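Local coordinates for protein mandelate racemase/muconate lactonizing enzyme/Enolase superfamily (Rhodobacter sphaeroides, PDB 2HZG) that is of unknown function but belongs to the mandelate racemase/muconate lactonizing enzyme group of the enolase superfamily and holds sodium in its barrel domain, at residues 5-10 against 32-37; 65-70 against 87-92; 271-276 against 300-305; 307-312 against 344-349. One frame throughout, in Å; residues are numbered along the deposited sequence.

In the fold
From the N terminus, contact 1 closes first: strand 5-14 pairs with strand 27-35 in the three-stranded antiparallel sheet of the N-terminal domain. Contact 2 follows, folding the loop at 65-70 back on the end of helix 79-92; its centre lies about 16 Å from that of contact 1, in the same domain. Contact 3 joins the sixth and seventh strands of the parallel barrel through a helical crossover. Contact 4 then ties helix 309-316 to the late loop at 344-349. All four lie in series, none nested or crossed. Contacts 3 and 4 touch where Asn303 and Thr305 pack on Leu312, while Ser308 bonds to Glu43 of the N-terminal sheet.

Contact 1: 5-10 against 32-37; sequences IDAVDL and RVAAGG
Asp9 and Arg32 face each other across two antiparallel strands, with their side chains side by side and pointing the same way. Arg32 NH2 gives a nearly straight bond, 3.0 Å, to Asp9 OD2, and this is a salt bridge. The oxygen lies at the edge of the guanidinium, in its plane, yet is itself met from above the carboxylate, the two planes standing 89° apart. Arg32 starts out extended, CG opposite the backbone N (chi1 -176°), and a bend at chi3 brings NH2 to Asp9. A water joins the same group, donating to Asp9 OD2 and to Arg32 O and accepting from Arg32 NE.

Beneath this pair the backbones exchange two bonds, Asp9 N to Arg32 O and Arg32 N to Asp9 O, each 2.8 Å. Further along, Asp6 and Ala7 both face Ala34 in a classic beta bulge: Ala34 O accepts from Asp6 N at 2.8 Å and from Ala7 N at 3.2 Å. The small Ala7 and Ala34 bring their CB atoms within 3.8 Å on the face that carries the salt bridge. At Gly36 the chain leaves the strand with a positive phi that glycine tolerates easily.

On the other face Ile5 CG2 meets Val33 CG1 at 3.8 Å, and branched aliphatic residues suit this side because Val33 also packs on Ala109 and Leu110 of helix 99-118. The sheet is thus two-sided, as in the N-terminal domains of this superfamily: its aliphatic side packs on helix 99-118 and on the loop at Val71, while on the Asp9-Arg32 face the two opposite charges probably offset each other, the water sharing Asp9 OD2.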
loop_
_atom_site.group_PDB
_atom_site.type_symbol
_atom_site.label_atom_id
_atom_site.label_comp_id
_atom_site.label_asym_id
_atom_site.label_seq_id
_atom_site.Cartn_x
_atom_site.Cartn_y
_atom_site.Cartn_z
ATOM N N ILE A 5 8.039 3.627 -26.020
ATOM C CA ILE A 5 7.400 4.736 -25.303
ATOM C C ILE A 5 8.325 5.940 -25.311
ATOM O O ILE A 5 9.426 5.892 -24.760
ATOM C CB ILE A 5 7.017 4.328 -23.849
ATOM C CG1 ILE A 5 5.998 3.165 -23.889
ATOM C CG2 ILE A 5 6.493 5.556 -23.053
ATOM C CD1 ILE A 5 5.820 2.416 -22.572
ATOM N N ASP A 6 7.882 7.023 -25.947
ATOM C CA ASP A 6 8.645 8.263 -26.119
ATOM C C ASP A 6 8.192 9.364 -25.155
ATOM O O ASP A 6 8.909 10.315 -24.906
ATOM C CB ASP A 6 8.482 8.797 -27.560
ATOM C CG ASP A 6 8.740 7.735 -28.631
ATOM O OD1 ASP A 6 9.855 7.175 -28.686
ATOM O OD2 ASP A 6 7.829 7.473 -29.445
ATOM N N ALA A 7 6.958 9.264 -24.666
ATOM C CA ALA A 7 6.390 10.320 -23.809
ATOM C C ALA A 7 5.337 9.738 -22.877
ATOM O O ALA A 7 4.581 8.832 -23.257
ATOM C CB ALA A 7 5.770 11.460 -24.666
ATOM N N VAL A 8 5.296 10.253 -21.658
ATOM C CA VAL A 8 4.216 9.928 -20.727
ATOM C C VAL A 8 3.902 11.234 -20.056
ATOM O O VAL A 8 4.714 11.745 -19.263
ATOM C CB VAL A 8 4.608 8.882 -19.651
ATOM C CG1 VAL A 8 3.396 8.551 -18.744
ATOM C CG2 VAL A 8 5.186 7.613 -20.278
ATOM N N ASP A 9 2.733 11.784 -20.389
ATOM C CA ASP A 9 2.306 13.050 -19.834
ATOM C C ASP A 9 1.187 12.841 -18.837
ATOM O O ASP A 9 0.220 12.096 -19.098
ATOM C CB ASP A 9 1.872 14.028 -20.934
ATOM C CG ASP A 9 3.034 14.418 -21.823
ATOM O OD1 ASP A 9 4.047 14.917 -21.279
ATOM O OD2 ASP A 9 2.954 14.166 -23.042
ATOM N N LEU A 10 1.351 13.518 -17.705
ATOM C CA LEU A 10 0.494 13.357 -16.536
ATOM C C LEU A 10 -0.284 14.639 -16.291
ATOM O O LEU A 10 0.313 15.690 -16.061
ATOM C CB LEU A 10 1.363 13.046 -15.316
ATOM C CG LEU A 10 2.360 11.869 -15.414
ATOM C CD1 LEU A 10 3.048 11.602 -14.043
ATOM C CD2 LEU A 10 1.676 10.600 -15.935
ATOM N N ARG A 32 -1.333 10.259 -20.509
ATOM C CA ARG A 32 -1.254 10.094 -21.957
ATOM C C ARG A 32 0.106 9.522 -22.295
ATOM O O ARG A 32 1.130 10.156 -22.029
ATOM C CB ARG A 32 -1.456 11.436 -22.689
ATOM C CG ARG A 32 -1.487 11.291 -24.226
ATOM C CD ARG A 32 -1.554 12.631 -24.957
ATOM N NE ARG A 32 -0.448 13.511 -24.601
ATOM C CZ ARG A 32 -0.503 14.842 -24.603
ATOM N NH1 ARG A 32 -1.627 15.475 -24.966
ATOM N NH2 ARG A 32 0.570 15.542 -24.239
ATOM N N VAL A 33 0.117 8.329 -22.877
ATOM C CA VAL A 33 1.356 7.694 -23.299
ATOM C C VAL A 33 1.478 7.860 -24.823
ATOM O O VAL A 33 0.481 7.694 -25.548
ATOM C CB VAL A 33 1.391 6.196 -22.905
ATOM C CG1 VAL A 33 2.685 5.527 -23.395
ATOM C CG2 VAL A 33 1.242 6.024 -21.374
ATOM N N ALA A 34 2.674 8.215 -25.289
ATOM C CA ALA A 34 2.967 8.295 -26.723
ATOM C C ALA A 34 4.074 7.309 -27.077
ATOM O O ALA A 34 5.113 7.267 -26.412
ATOM C CB ALA A 34 3.383 9.733 -27.136
ATOM N N ALA A 35 3.855 6.539 -28.134
ATOM C CA ALA A 35 4.886 5.656 -28.661
ATOM C C ALA A 35 4.885 5.830 -30.172
ATOM O O ALA A 35 3.987 5.340 -30.856
ATOM C CB ALA A 35 4.614 4.200 -28.278
ATOM N N GLY A 36 5.872 6.561 -30.678
ATOM C CA GLY A 36 6.007 6.789 -32.127
ATOM C C GLY A 36 4.752 7.372 -32.745
ATOM O O GLY A 36 4.239 6.836 -33.717
ATOM N N GLY A 37 4.232 8.438 -32.148
ATOM C CA GLY A 37 3.034 9.100 -32.682
ATOM C C GLY A 37 1.707 8.444 -32.324
ATOM O O GLY A 37 0.642 9.048 -32.498
HETATM O O HOH W 1 5.479 9.517 -30.103
HETATM O O HOH W 2 2.061 11.947 -24.156
#

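Contact 2: 65-70 against 87-92; sequences RPVSDS and ALVGYN
Ser70 and Asn92 make the polar link between side chains: Asn92 ND2 donates to Ser70 OG at 2.9 Å, the hydroxyl lying 18° out of the amide plane. Serine suits this buried place, being small enough to sit against the helix while offering an acceptor. The backbone adds a straighter bond, Arg65 N to Asn92 O at 2.8 Å, which uses a carbonyl in the last turn of helix 79-92.

The Asn92 amide stacks over one face of the Arg65 guanidinium, their planes 22° apart and OD1 3.2 Å above the plane, toward its rim. Here the flat groups overlap without a hydrogen bond; Arg65 NE instead bonds to Gly62 O.

The 3-10 turn at 67-70 and this helix both belong to the enolase-type N-terminal domain; in this protein the loop after helix 48-56 folds against helix 79-92.

Apolar contacts fill the rest. With CG1 opposite the backbone N (chi1 171°), Val89 holds CG2 anti to the carbonyl carbon, 3.5 Å from Ser70 CB and 4.0 Å from Val67 CG1. The compact branched valines also reach helix 99-118, Val67 at Ala99 and Ile106 and Val89 at Leu103. Leu88 CG lies 3.8 Å from Ser70 CB.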
loop_
_atom_site.group_PDB
_atom_site.type_symbol
_atom_site.label_atom_id
_atom_site.label_comp_id
_atom_site.label_asym_id
_atom_site.label_seq_id
_atom_site.Cartn_x
_atom_site.Cartn_y
_atom_site.Cartn_z
ATOM N N ARG A 65 13.030 3.132 -7.472
ATOM C CA ARG A 65 13.209 4.079 -8.563
ATOM C C ARG A 65 11.889 4.749 -8.891
ATOM O O ARG A 65 10.835 4.180 -8.618
ATOM C CB ARG A 65 13.706 3.336 -9.808
ATOM C CG ARG A 65 15.010 2.649 -9.577
ATOM C CD ARG A 65 15.613 2.144 -10.861
ATOM N NE ARG A 65 16.217 0.855 -10.597
ATOM C CZ ARG A 65 17.065 0.229 -11.412
ATOM N NH1 ARG A 65 17.414 0.793 -12.571
ATOM N NH2 ARG A 65 17.554 -0.967 -11.063
ATOM N N PRO A 66 11.942 5.936 -9.519
ATOM C CA PRO A 66 10.708 6.545 -10.026
ATOM C C PRO A 66 10.072 5.617 -11.052
ATOM O O PRO A 66 10.782 4.924 -11.792
ATOM C CB PRO A 66 11.203 7.825 -10.711
ATOM C CG PRO A 66 12.684 7.516 -11.072
ATOM C CD PRO A 66 13.132 6.752 -9.839
ATOM N N VAL A 67 8.745 5.596 -11.105
ATOM C CA VAL A 67 8.061 4.753 -12.078
ATOM C C VAL A 67 8.557 4.990 -13.526
ATOM O O VAL A 67 8.668 4.041 -14.300
ATOM C CB VAL A 67 6.518 4.854 -11.947
ATOM C CG1 VAL A 67 5.797 4.095 -13.101
ATOM C CG2 VAL A 67 6.085 4.317 -10.587
ATOM N N SER A 68 8.871 6.241 -13.866
ATOM C CA SER A 68 9.317 6.615 -15.220
ATOM C C SER A 68 10.533 5.831 -15.726
ATOM O O SER A 68 10.683 5.629 -16.932
ATOM C CB SER A 68 9.651 8.101 -15.271
ATOM O OG SER A 68 10.766 8.377 -14.447
ATOM N N ASP A 69 11.408 5.430 -14.805
ATOM C CA ASP A 69 12.609 4.625 -15.137
ATOM C C ASP A 69 12.279 3.294 -15.794
ATOM O O ASP A 69 13.082 2.760 -16.557
ATOM C CB ASP A 69 13.437 4.336 -13.873
ATOM C CG ASP A 69 14.382 5.471 -13.499
ATOM O OD1 ASP A 69 14.383 6.530 -14.157
ATOM O OD2 ASP A 69 15.128 5.297 -12.509
ATOM N N SER A 70 11.115 2.740 -15.461
ATOM C CA SER A 70 10.696 1.443 -15.979
ATOM C C SER A 70 9.728 1.544 -17.151
ATOM O O SER A 70 9.239 0.525 -17.642
ATOM C CB SER A 70 10.030 0.633 -14.857
ATOM O OG SER A 70 10.957 0.373 -13.815
ATOM N N ALA A 87 5.718 -5.631 -14.673
ATOM C CA ALA A 87 6.656 -6.393 -13.816
ATOM C C ALA A 87 7.931 -5.600 -13.492
ATOM O O ALA A 87 8.438 -5.665 -12.375
ATOM C CB ALA A 87 7.000 -7.739 -14.458
ATOM N N LEU A 88 8.434 -4.845 -14.469
ATOM C CA LEU A 88 9.618 -3.994 -14.275
ATOM C C LEU A 88 9.359 -2.904 -13.226
ATOM O O LEU A 88 10.165 -2.694 -12.327
ATOM C CB LEU A 88 10.068 -3.353 -15.606
ATOM C CG LEU A 88 11.506 -2.815 -15.693
ATOM C CD1 LEU A 88 12.574 -3.849 -15.282
ATOM C CD2 LEU A 88 11.785 -2.344 -17.119
ATOM N N VAL A 89 8.231 -2.211 -13.352
ATOM C CA VAL A 89 7.807 -1.242 -12.321
ATOM C C VAL A 89 7.695 -1.937 -10.974
ATOM O O VAL A 89 8.188 -1.417 -9.990
ATOM C CB VAL A 89 6.469 -0.555 -12.683
ATOM C CG1 VAL A 89 5.931 0.275 -11.488
ATOM C CG2 VAL A 89 6.616 0.302 -13.953
ATOM N N GLY A 90 7.053 -3.107 -10.938
ATOM C CA GLY A 90 6.926 -3.923 -9.730
ATOM C C GLY A 90 8.258 -4.217 -9.046
ATOM O O GLY A 90 8.352 -4.233 -7.818
ATOM N N TYR A 91 9.300 -4.438 -9.842
ATOM C CA TYR A 91 10.614 -4.727 -9.297
ATOM C C TYR A 91 11.360 -3.441 -8.932
ATOM O O TYR A 91 11.793 -3.281 -7.775
ATOM C CB TYR A 91 11.427 -5.582 -10.292
ATOM C CG TYR A 91 12.826 -5.907 -9.802
ATOM C CD1 TYR A 91 13.042 -6.957 -8.905
ATOM C CD2 TYR A 91 13.923 -5.150 -10.213
ATOM C CE1 TYR A 91 14.323 -7.252 -8.438
ATOM C CE2 TYR A 91 15.206 -5.435 -9.751
ATOM C CZ TYR A 91 15.394 -6.493 -8.867
ATOM O OH TYR A 91 16.667 -6.778 -8.406
ATOM N N ASN A 92 11.520 -2.539 -9.913
ATOM C CA ASN A 92 12.321 -1.311 -9.747
ATOM C C ASN A 92 11.714 -0.304 -8.768
ATOM O O ASN A 92 12.428 0.540 -8.224
ATOM C CB ASN A 92 12.528 -0.592 -11.090
ATOM C CG ASN A 92 13.549 -1.286 -11.997
ATOM O OD1 ASN A 92 14.329 -2.117 -11.545
ATOM N ND2 ASN A 92 13.556 -0.913 -13.285
#

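Contact 3: 271-276 against 300-305; sequences IGFIQI and TYVNHT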
loop_
_atom_site.group_PDB
_atom_site.type_symbol
_atom_site.label_atom_id
_atom_site.label_comp_id
_atom_site.label_asym_id
_atom_site.label_seq_id
_atom_site.Cartn_x
_atom_site.Cartn_y
_atom_site.Cartn_z
ATOM N N ILE A 271 -16.135 -13.301 0.913
ATOM C CA ILE A 271 -16.961 -12.392 0.117
ATOM C C ILE A 271 -17.703 -13.148 -0.987
ATOM O O ILE A 271 -17.209 -14.153 -1.513
ATOM C CB ILE A 271 -16.152 -11.227 -0.512
ATOM C CG1 ILE A 271 -14.894 -11.763 -1.225
ATOM C CG2 ILE A 271 -15.818 -10.179 0.549
ATOM C CD1 ILE A 271 -14.424 -10.866 -2.415
ATOM N N GLY A 272 -18.887 -12.645 -1.326
ATOM C CA GLY A 272 -19.647 -13.141 -2.456
ATOM C C GLY A 272 -19.414 -12.379 -3.742
ATOM O O GLY A 272 -19.734 -12.883 -4.818
ATOM N N PHE A 273 -18.868 -11.164 -3.641
ATOM C CA PHE A 273 -18.623 -10.303 -4.801
ATOM C C PHE A 273 -17.243 -9.686 -4.670
ATOM O O PHE A 273 -16.950 -9.057 -3.665
ATOM C CB PHE A 273 -19.674 -9.157 -4.911
ATOM C CG PHE A 273 -21.098 -9.653 -5.065
ATOM C CD1 PHE A 273 -21.666 -9.799 -6.340
ATOM C CD2 PHE A 273 -21.855 -10.001 -3.947
ATOM C CE1 PHE A 273 -22.983 -10.272 -6.492
ATOM C CE2 PHE A 273 -23.174 -10.484 -4.081
ATOM C CZ PHE A 273 -23.734 -10.618 -5.352
ATOM N N ILE A 274 -16.408 -9.875 -5.685
ATOM C CA ILE A 274 -15.107 -9.197 -5.745
ATOM C C ILE A 274 -15.243 -8.015 -6.703
ATOM O O ILE A 274 -15.798 -8.146 -7.793
ATOM C CB ILE A 274 -13.942 -10.179 -6.125
ATOM C CG1 ILE A 274 -12.559 -9.495 -6.036
ATOM C CG2 ILE A 274 -14.136 -10.783 -7.543
ATOM C CD1 ILE A 274 -12.022 -9.280 -4.612
ATOM N N GLN A 275 -14.779 -6.853 -6.263
ATOM C CA GLN A 275 -15.014 -5.603 -6.961
ATOM C C GLN A 275 -13.682 -4.932 -7.168
ATOM O O GLN A 275 -12.962 -4.625 -6.215
ATOM C CB GLN A 275 -15.956 -4.691 -6.170
ATOM C CG GLN A 275 -17.246 -5.384 -5.723
ATOM C CD GLN A 275 -18.024 -4.576 -4.708
ATOM O OE1 GLN A 275 -17.505 -4.227 -3.640
ATOM N NE2 GLN A 275 -19.282 -4.286 -5.022
ATOM N N ILE A 276 -13.353 -4.692 -8.427
ATOM C CA ILE A 276 -11.992 -4.284 -8.762
ATOM C C ILE A 276 -11.970 -2.975 -9.531
ATOM O O ILE A 276 -12.706 -2.785 -10.490
ATOM C CB ILE A 276 -11.253 -5.380 -9.580
ATOM C CG1 ILE A 276 -11.193 -6.702 -8.789
ATOM C CG2 ILE A 276 -9.879 -4.864 -10.074
ATOM C CD1 ILE A 276 -10.357 -6.659 -7.509
ATOM N N THR A 300 -18.637 -13.945 -8.129
ATOM C CA THR A 300 -19.027 -12.882 -9.047
ATOM C C THR A 300 -18.039 -11.712 -9.028
ATOM O O THR A 300 -17.720 -11.164 -7.974
ATOM C CB THR A 300 -20.434 -12.356 -8.741
ATOM O OG1 THR A 300 -21.362 -13.445 -8.742
ATOM C CG2 THR A 300 -20.875 -11.293 -9.809
ATOM N N TYR A 301 -17.563 -11.351 -10.217
ATOM C CA TYR A 301 -16.681 -10.212 -10.409
ATOM C C TYR A 301 -17.505 -8.993 -10.852
ATOM O O TYR A 301 -18.395 -9.115 -11.679
ATOM C CB TYR A 301 -15.625 -10.566 -11.465
ATOM C CG TYR A 301 -14.606 -9.497 -11.739
ATOM C CD1 TYR A 301 -13.288 -9.623 -11.270
ATOM C CD2 TYR A 301 -14.929 -8.386 -12.543
ATOM C CE1 TYR A 301 -12.331 -8.638 -11.552
ATOM C CE2 TYR A 301 -13.984 -7.395 -12.821
ATOM C CZ TYR A 301 -12.695 -7.532 -12.323
ATOM O OH TYR A 301 -11.775 -6.569 -12.606
ATOM N N VAL A 302 -17.203 -7.831 -10.275
ATOM C CA VAL A 302 -17.860 -6.587 -10.642
ATOM C C VAL A 302 -16.768 -5.543 -10.712
ATOM O O VAL A 302 -15.798 -5.603 -9.957
ATOM C CB VAL A 302 -18.954 -6.122 -9.596
ATOM C CG1 VAL A 302 -19.910 -5.100 -10.232
ATOM C CG2 VAL A 302 -19.769 -7.303 -9.010
ATOM N N ASN A 303 -16.906 -4.593 -11.627
ATOM C CA ASN A 303 -16.061 -3.412 -11.577
ATOM C C ASN A 303 -16.378 -2.553 -10.348
ATOM O O ASN A 303 -17.528 -2.532 -9.867
ATOM C CB ASN A 303 -16.232 -2.566 -12.840
ATOM C CG ASN A 303 -17.636 -2.021 -12.983
ATOM O OD1 ASN A 303 -18.607 -2.757 -12.865
ATOM N ND2 ASN A 303 -17.749 -0.728 -13.207
ATOM N N HIS A 304 -15.352 -1.876 -9.834
ATOM C CA HIS A 304 -15.568 -0.693 -9.025
ATOM C C HIS A 304 -15.284 0.521 -9.901
ATOM O O HIS A 304 -14.164 0.689 -10.380
ATOM C CB HIS A 304 -14.664 -0.626 -7.779
ATOM C CG HIS A 304 -14.738 0.700 -7.091
ATOM N ND1 HIS A 304 -13.885 1.742 -7.383
ATOM C CD2 HIS A 304 -15.621 1.182 -6.185
ATOM C CE1 HIS A 304 -14.221 2.803 -6.672
ATOM N NE2 HIS A 304 -15.270 2.487 -5.933
ATOM N N THR A 305 -16.307 1.349 -10.128
ATOM C CA THR A 305 -16.146 2.605 -10.860
ATOM C C THR A 305 -17.026 3.678 -10.248
ATOM O O THR A 305 -18.226 3.490 -10.158
ATOM C CB THR A 305 -16.579 2.485 -12.345
ATOM O OG1 THR A 305 -15.869 1.412 -12.962
ATOM C CG2 THR A 305 -16.289 3.793 -13.099
HETATM O O HOH W 3 -20.447 -15.100 -6.001
HETATM O O HOH W 4 -12.684 -4.178 -13.075
#
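Tyr301 and Ile276 cross at about a right angle on two neighbouring parallel strands of the barrel in the enolase C-terminal domain. Helix 284-297 forms part of the beta-alpha-beta crossover joining them. Tyr301 CG lies opposite its backbone N (chi1 -178°), and the ring runs forward past Ile274 to bring CE1 within 3.6 Å of Ile276 CG1 and OH within 3.3 Å of Ile276 CB. Its long, largely apolar body suits this layer, since it also packs on Ala287 and Ala291 of that helix.

On the other side of the sheet Phe273 and Thr300 lie alongside one another, pointing the same way, with Phe273 CD1 3.7 Å from Thr300 CB; Val302 CG2 comes next to the same ring. Gln275 shares this inward side and gives a weak bond to Glu227, a sodium ligand.

The strands are stitched by Ile274 N to Thr300 O, Val302 N to Ile274 O, and Ile276 N to Val302 O, at 2.9, 2.9 and 3.0 Å. His304, its ring bonded to Asp277 and touching the sodium ligand Glu254, follows the strand end. The backbone N of His304 donates to Ile276 O at 2.9 Å from above the carbonyl plane, while water bridges that oxygen to Tyr301 OH.

Contact 4: 307-312 against 344-349; sequences TSHLAL and DHIRPD
His309, in the first turn of helix 309-316, approaches His345 of the irregular loop at 344-349 with their CA atoms 6.0 Å apart. The helix follows the seventh strand of the barrel in the enolase C-terminal domain, and Ser308 is its N-cap, OG accepting from Ala311 N in a nearly straight bond of 3.2 Å.

The imidazole of His309 carries the contact. With CG turned opposite the carbonyl carbon (chi1 -77°), the ring reaches the loop, and ND1 accepts from Ile346 N at 2.8 Å, that donor lying in the ring plane. Histidine suits the place because its flat ring offers both an acceptor at its edge and two faces for packing. Over one face stands the edge of His345 in a T-shaped pair, planes at 85° and centroids 5.1 Å apart; the His345 ring is held by a bond between NE2 and Leu339 O. The opposite face is covered by Leu312, whose CD2 sits 4.0 Å above the ring centre, while Tyr330 of strand 327-331 also meets the imidazole.

Ile346 completes the apolar part. The side chain lies along Ser313 and Leu316, so a long branched aliphatic residue fits against the helix, and its extended branch places CD1 of Ile346 against Leu312 CG at 3.8 Å.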
loop_
_atom_site.group_PDB
_atom_site.type_symbol
_atom_site.label_atom_id
_atom_site.label_comp_id
_atom_site.label_asym_id
_atom_site.label_seq_id
_atom_site.Cartn_x
_atom_site.Cartn_y
_atom_site.Cartn_z
ATOM N N THR A 307 -16.238 7.100 -11.267
ATOM C CA THR A 307 -15.647 8.279 -11.898
ATOM C C THR A 307 -16.002 8.393 -13.400
ATOM O O THR A 307 -17.173 8.195 -13.762
ATOM C CB THR A 307 -14.114 8.343 -11.610
ATOM O OG1 THR A 307 -13.503 7.134 -12.078
ATOM C CG2 THR A 307 -13.867 8.464 -10.108
ATOM N N SER A 308 -15.032 8.733 -14.256
ATOM C CA SER A 308 -15.293 9.010 -15.685
ATOM C C SER A 308 -15.681 7.752 -16.485
ATOM O O SER A 308 -15.552 6.626 -16.020
ATOM C CB SER A 308 -14.063 9.644 -16.342
ATOM O OG SER A 308 -13.060 8.642 -16.550
ATOM N N HIS A 309 -16.118 7.936 -17.725
ATOM C CA HIS A 309 -16.341 6.761 -18.568
ATOM C C HIS A 309 -15.048 6.151 -19.084
ATOM O O HIS A 309 -15.051 5.008 -19.481
ATOM C CB HIS A 309 -17.310 7.050 -19.714
ATOM C CG HIS A 309 -18.738 7.081 -19.275
ATOM N ND1 HIS A 309 -19.775 6.662 -20.078
ATOM C CD2 HIS A 309 -19.300 7.455 -18.099
ATOM C CE1 HIS A 309 -20.917 6.787 -19.422
ATOM N NE2 HIS A 309 -20.657 7.270 -18.222
ATOM N N LEU A 310 -13.946 6.894 -19.060
ATOM C CA LEU A 310 -12.644 6.274 -19.361
ATOM C C LEU A 310 -12.311 5.192 -18.308
ATOM O O LEU A 310 -11.926 4.077 -18.650
ATOM C CB LEU A 310 -11.531 7.320 -19.453
ATOM C CG LEU A 310 -10.117 6.784 -19.771
ATOM C CD1 LEU A 310 -10.063 6.152 -21.186
ATOM C CD2 LEU A 310 -9.061 7.893 -19.587
ATOM N N ALA A 311 -12.474 5.552 -17.035
ATOM C CA ALA A 311 -12.359 4.610 -15.901
ATOM C C ALA A 311 -13.374 3.484 -16.016
ATOM O O ALA A 311 -13.034 2.324 -15.787
ATOM C CB ALA A 311 -12.525 5.358 -14.564
ATOM N N LEU A 312 -14.619 3.828 -16.372
ATOM C CA LEU A 312 -15.670 2.814 -16.554
ATOM C C LEU A 312 -15.284 1.798 -17.615
ATOM O O LEU A 312 -15.341 0.600 -17.383
ATOM C CB LEU A 312 -17.030 3.441 -16.909
ATOM C CG LEU A 312 -18.223 2.489 -17.144
ATOM C CD1 LEU A 312 -18.492 1.515 -15.947
ATOM C CD2 LEU A 312 -19.474 3.331 -17.469
ATOM N N ASP A 344 -16.901 11.341 -25.937
ATOM C CA ASP A 344 -18.008 10.398 -26.048
ATOM C C ASP A 344 -18.162 9.598 -24.747
ATOM O O ASP A 344 -17.318 9.688 -23.838
ATOM C CB ASP A 344 -17.859 9.484 -27.276
ATOM C CG ASP A 344 -16.437 8.888 -27.431
ATOM O OD1 ASP A 344 -15.531 9.174 -26.600
ATOM O OD2 ASP A 344 -16.240 8.140 -28.421
ATOM N N HIS A 345 -19.265 8.851 -24.643
ATOM C CA HIS A 345 -19.601 8.148 -23.411
ATOM C C HIS A 345 -20.118 6.764 -23.724
ATOM O O HIS A 345 -20.485 6.483 -24.870
ATOM C CB HIS A 345 -20.636 8.943 -22.612
ATOM C CG HIS A 345 -20.116 10.255 -22.112
ATOM N ND1 HIS A 345 -20.234 11.426 -22.832
ATOM C CD2 HIS A 345 -19.429 10.569 -20.989
ATOM C CE1 HIS A 345 -19.674 12.414 -22.154
ATOM N NE2 HIS A 345 -19.167 11.920 -21.037
ATOM N N ILE A 346 -20.144 5.900 -22.717
ATOM C CA ILE A 346 -20.723 4.582 -22.875
ATOM C C ILE A 346 -22.246 4.712 -22.742
ATOM O O ILE A 346 -22.758 5.151 -21.697
ATOM C CB ILE A 346 -20.170 3.553 -21.837
ATOM C CG1 ILE A 346 -18.641 3.390 -21.999
ATOM C CG2 ILE A 346 -20.926 2.214 -21.989
ATOM C CD1 ILE A 346 -17.963 2.493 -20.962
ATOM N N ARG A 347 -22.952 4.291 -23.783
ATOM C CA ARG A 347 -24.405 4.422 -23.825
ATOM C C ARG A 347 -25.098 3.058 -23.826
ATOM O O ARG A 347 -24.564 2.087 -24.367
ATOM C CB ARG A 347 -24.828 5.261 -25.043
ATOM C CG ARG A 347 -24.169 6.643 -25.108
ATOM C CD ARG A 347 -24.831 7.678 -24.187
ATOM N NE ARG A 347 -24.240 7.864 -22.851
ATOM C CZ ARG A 347 -24.136 9.059 -22.255
ATOM N NH1 ARG A 347 -24.542 10.150 -22.903
ATOM N NH2 ARG A 347 -23.622 9.184 -21.025
ATOM N N PRO A 348 -26.293 2.979 -23.212
ATOM C CA PRO A 348 -26.994 1.685 -23.155
ATOM C C PRO A 348 -27.494 1.263 -24.545
ATOM O O PRO A 348 -27.749 2.119 -25.393
ATOM C CB PRO A 348 -28.182 1.971 -22.235
ATOM C CG PRO A 348 -28.447 3.440 -22.392
ATOM C CD PRO A 348 -27.064 4.049 -22.539
ATOM N N ASP A 349 -27.600 -0.037 -24.784
ATOM C CA ASP A 349 -28.302 -0.521 -25.981
ATOM C C ASP A 349 -29.820 -0.489 -25.728
ATOM O O ASP A 349 -30.276 0.028 -24.700
ATOM C CB ASP A 349 -27.804 -1.924 -26.397
ATOM C CG ASP A 349 -28.049 -3.011 -25.331
ATOM O OD1 ASP A 349 -28.923 -2.858 -24.457
ATOM O OD2 ASP A 349 -27.352 -4.046 -25.369
#